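Local coordinates for putative lipoprotein (Parabacteroides distasonis ATCC 8503, PDB 3JX8) that is of uncharacterised function but probably acts as a cell-surface lipoprotein with an adhesin-like, pectate-lyase-related beta-helical fold, possibly binding lipid, at residues I26-S31 with L66-K71. Sequence-based numbering, arbitrary orientation.
Sequences ITFVGS and LKIYPK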
ATOM      1  N   ILE A  26       7.020  17.652  12.744  1.00 25.73           N
ATOM      2  CA  ILE A  26       7.647  18.232  11.539  1.00 24.44           C
ATOM      3  C   ILE A  26       6.889  17.816  10.295  1.00 24.98           C
ATOM      4  O   ILE A  26       6.662  16.631  10.082  1.00 25.16           O
ATOM      5  CB  ILE A  26       9.111  17.784  11.361  1.00 24.35           C
ATOM      6  CG1 ILE A  26      10.011  18.299  12.505  1.00 22.77           C
ATOM      7  CG2 ILE A  26       9.661  18.262   9.998  1.00 22.03           C
ATOM      8  CD1 ILE A  26      11.456  17.672  12.509  1.00 21.57           C
ATOM      9  N   THR A  27       6.505  18.801   9.477  1.00 24.91           N
ATOM     10  CA  THR A  27       6.045  18.597   8.118  1.00 25.03           C
ATOM     11  C   THR A  27       7.143  19.140   7.236  1.00 25.06           C
ATOM     12  O   THR A  27       7.366  20.355   7.220  1.00 25.37           O
ATOM     13  CB  THR A  27       4.779  19.416   7.819  1.00 24.65           C
ATOM     14  OG1 THR A  27       3.723  18.903   8.602  1.00 25.00           O
ATOM     15  CG2 THR A  27       4.387  19.296   6.366  1.00 25.34           C
ATOM     16  N   PHE A  28       7.815  18.273   6.497  1.00 24.45           N
ATOM     17  CA  PHE A  28       8.951  18.658   5.656  1.00 24.50           C
ATOM     18  C   PHE A  28       8.743  18.153   4.256  1.00 24.39           C
ATOM     19  O   PHE A  28       8.695  16.957   4.045  1.00 25.31           O
ATOM     20  CB  PHE A  28      10.222  18.042   6.210  1.00 24.52           C
ATOM     21  CG  PHE A  28      11.387  18.082   5.262  1.00 25.98           C
ATOM     22  CD1 PHE A  28      11.706  19.242   4.566  1.00 28.19           C
ATOM     23  CD2 PHE A  28      12.210  16.973   5.124  1.00 29.49           C
ATOM     24  CE1 PHE A  28      12.790  19.279   3.683  1.00 27.38           C
ATOM     25  CE2 PHE A  28      13.310  16.991   4.240  1.00 30.01           C
ATOM     26  CZ  PHE A  28      13.595  18.159   3.527  1.00 28.53           C
ATOM     27  N   VAL A  29       8.616  19.045   3.291  1.00 24.03           N
ATOM     28  CA  VAL A  29       8.470  18.650   1.911  1.00 23.45           C
ATOM     29  C   VAL A  29       9.640  19.241   1.169  1.00 23.99           C
ATOM     30  O   VAL A  29       9.874  20.460   1.235  1.00 23.95           O
ATOM     31  CB  VAL A  29       7.199  19.248   1.307  1.00 23.71           C
ATOM     32  CG1 VAL A  29       7.105  18.903  -0.212  1.00 22.16           C
ATOM     33  CG2 VAL A  29       5.980  18.867   2.155  1.00 22.50           C
ATOM     34  N   GLY A  30      10.345  18.420   0.418  1.00 24.83           N
ATOM     35  CA  GLY A  30      11.450  18.920  -0.391  1.00 25.49           C
ATOM     36  C   GLY A  30      12.677  18.044  -0.412  1.00 26.19           C
ATOM     37  O   GLY A  30      12.680  16.914   0.103  1.00 26.69           O
ATOM     38  N   SER A  31      13.730  18.594  -1.018  1.00 26.70           N
ATOM     39  CA  SER A  31      14.934  17.841  -1.363  1.00 26.43           C
ATOM     40  C   SER A  31      16.115  18.135  -0.464  1.00 25.98           C
ATOM     41  O   SER A  31      17.210  17.661  -0.744  1.00 25.66           O
ATOM     42  CB  SER A  31      15.338  18.142  -2.816  1.00 26.39           C
ATOM     43  OG  SER A  31      15.794  19.486  -2.962  1.00 27.91           O
ATOM     44  N   LEU A  66       6.733  22.319  13.104  1.00 25.16           N
ATOM     45  CA  LEU A  66       7.673  22.903  12.178  1.00 24.63           C
ATOM     46  C   LEU A  66       7.224  22.525  10.773  1.00 24.79           C
ATOM     47  O   LEU A  66       7.080  21.344  10.439  1.00 24.34           O
ATOM     48  CB  LEU A  66       9.106  22.409  12.446  1.00 24.14           C
ATOM     49  CG  LEU A  66      10.160  22.830  11.416  1.00 24.59           C
ATOM     50  CD1 LEU A  66      10.351  24.342  11.398  1.00 24.01           C
ATOM     51  CD2 LEU A  66      11.490  22.087  11.649  1.00 22.32           C
ATOM     52  N   LYS A  67       7.017  23.540   9.960  1.00 24.57           N
ATOM     53  CA  LYS A  67       6.561  23.380   8.611  1.00 25.66           C
ATOM     54  C   LYS A  67       7.567  23.999   7.659  1.00 24.99           C
ATOM     55  O   LYS A  67       7.836  25.219   7.744  1.00 25.44           O
ATOM     56  CB  LYS A  67       5.223  24.080   8.467  1.00 26.35           C
ATOM     57  CG  LYS A  67       4.135  23.485   9.329  1.00 30.58           C
ATOM     58  CD  LYS A  67       2.892  24.364   9.285  1.00 36.05           C
ATOM     59  CE  LYS A  67       1.779  23.804  10.160  1.00 41.01           C
ATOM     60  NZ  LYS A  67       0.410  24.369   9.807  1.00 43.99           N
ATOM     61  N   ILE A  68       8.122  23.165   6.769  1.00 23.94           N
ATOM     62  CA  ILE A  68       9.069  23.585   5.726  1.00 23.39           C
ATOM     63  C   ILE A  68       8.604  22.962   4.411  1.00 23.77           C
ATOM     64  O   ILE A  68       8.641  21.742   4.240  1.00 23.92           O
ATOM     65  CB  ILE A  68      10.531  23.174   6.054  1.00 22.92           C
ATOM     66  CG1 ILE A  68      10.995  23.916   7.311  1.00 23.37           C
ATOM     67  CG2 ILE A  68      11.498  23.470   4.868  1.00 20.94           C
ATOM     68  CD1 ILE A  68      12.376  23.511   7.839  1.00 20.31           C
ATOM     69  N   TYR A  69       8.140  23.785   3.488  1.00 24.05           N
ATOM     70  CA  TYR A  69       7.704  23.271   2.197  1.00 24.68           C
ATOM     71  C   TYR A  69       7.576  24.393   1.190  1.00 24.69           C
ATOM     72  O   TYR A  69       7.433  25.556   1.584  1.00 23.73           O
ATOM     73  CB  TYR A  69       6.362  22.543   2.356  1.00 25.73           C
ATOM     74  CG  TYR A  69       5.310  23.355   3.051  1.00 27.75           C
ATOM     75  CD1 TYR A  69       4.570  24.274   2.350  1.00 31.52           C
ATOM     76  CD2 TYR A  69       5.026  23.179   4.387  1.00 32.89           C
ATOM     77  CE1 TYR A  69       3.607  25.032   2.954  1.00 34.36           C
ATOM     78  CE2 TYR A  69       4.038  23.958   5.014  1.00 35.42           C
ATOM     79  CZ  TYR A  69       3.355  24.877   4.283  1.00 36.89           C
ATOM     80  OH  TYR A  69       2.374  25.664   4.841  1.00 45.51           O
ATOM     81  N   PRO A  70       7.632  24.056  -0.115  1.00 25.11           N
ATOM     82  CA  PRO A  70       7.413  25.069  -1.140  1.00 24.92           C
ATOM     83  C   PRO A  70       6.023  25.651  -1.061  1.00 25.52           C
ATOM     84  O   PRO A  70       5.069  24.928  -0.783  1.00 25.39           O
ATOM     85  CB  PRO A  70       7.601  24.312  -2.451  1.00 25.12           C
ATOM     86  CG  PRO A  70       8.385  23.107  -2.085  1.00 25.66           C
ATOM     87  CD  PRO A  70       7.948  22.747  -0.710  1.00 25.55           C
ATOM     88  N   LYS A  71       5.916  26.962  -1.270  1.00 25.06           N
ATOM     89  CA  LYS A  71       4.620  27.603  -1.320  1.00 25.35           C
ATOM     90  C   LYS A  71       3.758  27.063  -2.475  1.00 25.24           C
ATOM     91  O   LYS A  71       4.271  26.578  -3.496  1.00 23.72           O
ATOM     92  CB  LYS A  71       4.773  29.109  -1.521  1.00 25.36           C
ATOM     93  CG  LYS A  71       5.388  29.850  -0.357  1.00 26.89           C
ATOM     94  CD  LYS A  71       5.486  31.347  -0.670  1.00 27.27           C
ATOM     95  CE  LYS A  71       6.260  32.047   0.445  1.00 29.28           C
ATOM     96  NZ  LYS A  71       6.481  33.493   0.208  1.00 27.30           N
TER
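Ile26 to Val29 pair in parallel with Leu66 to Tyr69 near the N-terminal end of a beta-helix-like fold, where strand 25-29 joins strand 65-70 to the long parallel ladder that continues through strand 100-104. The strands run 6° from parallel and are joined by three nearly straight backbone hydrogen bonds: Thr27 N to Leu66 O (2.8 Å), Ile68 N to Thr27 O, and Val29 N to Ile68 O. Thr27 thus uses both its N-H and its carbonyl on strand 65-70, while Ile26 and Phe28 turn their backbone polar groups to strand 100-104.

The buried face carries Ile26, Phe28, Leu66 and Ile68, all apolar, as suits the interior between strand layers. Ile26 and Leu66 lie side by side, CG1 of the first 4.2 Å from CD2 of the second. With CG anti to the backbone N (chi1 166°), the Phe28 ring brings CD1 to 4.2 Å from Ile68 CG2, and Ile68 O lies at the ring's edge. Phe34 covers this layer, meeting the Phe28 ring edge-to-face.

On the other face the Thr27 and Lys67 pair is looser and more polar. Thr27, beta-branched and short, and Lys67, long and flexible, both suit a partly exposed strand position: Thr27 CB stays 4.4 Å from Lys67 CG, and the lysine leads away to a salt bridge with Glu62. Here Thr27 also packs on Met241 of the second subunit. The tightest packing comes at Val29, whose compact branched side chain fits beside the Tyr69 stem, CB to CB 3.6 Å. Pro70, lacking an N-H, follows at the strand's end, and its ring carbon CD rests 3.6 Å from Val29 O.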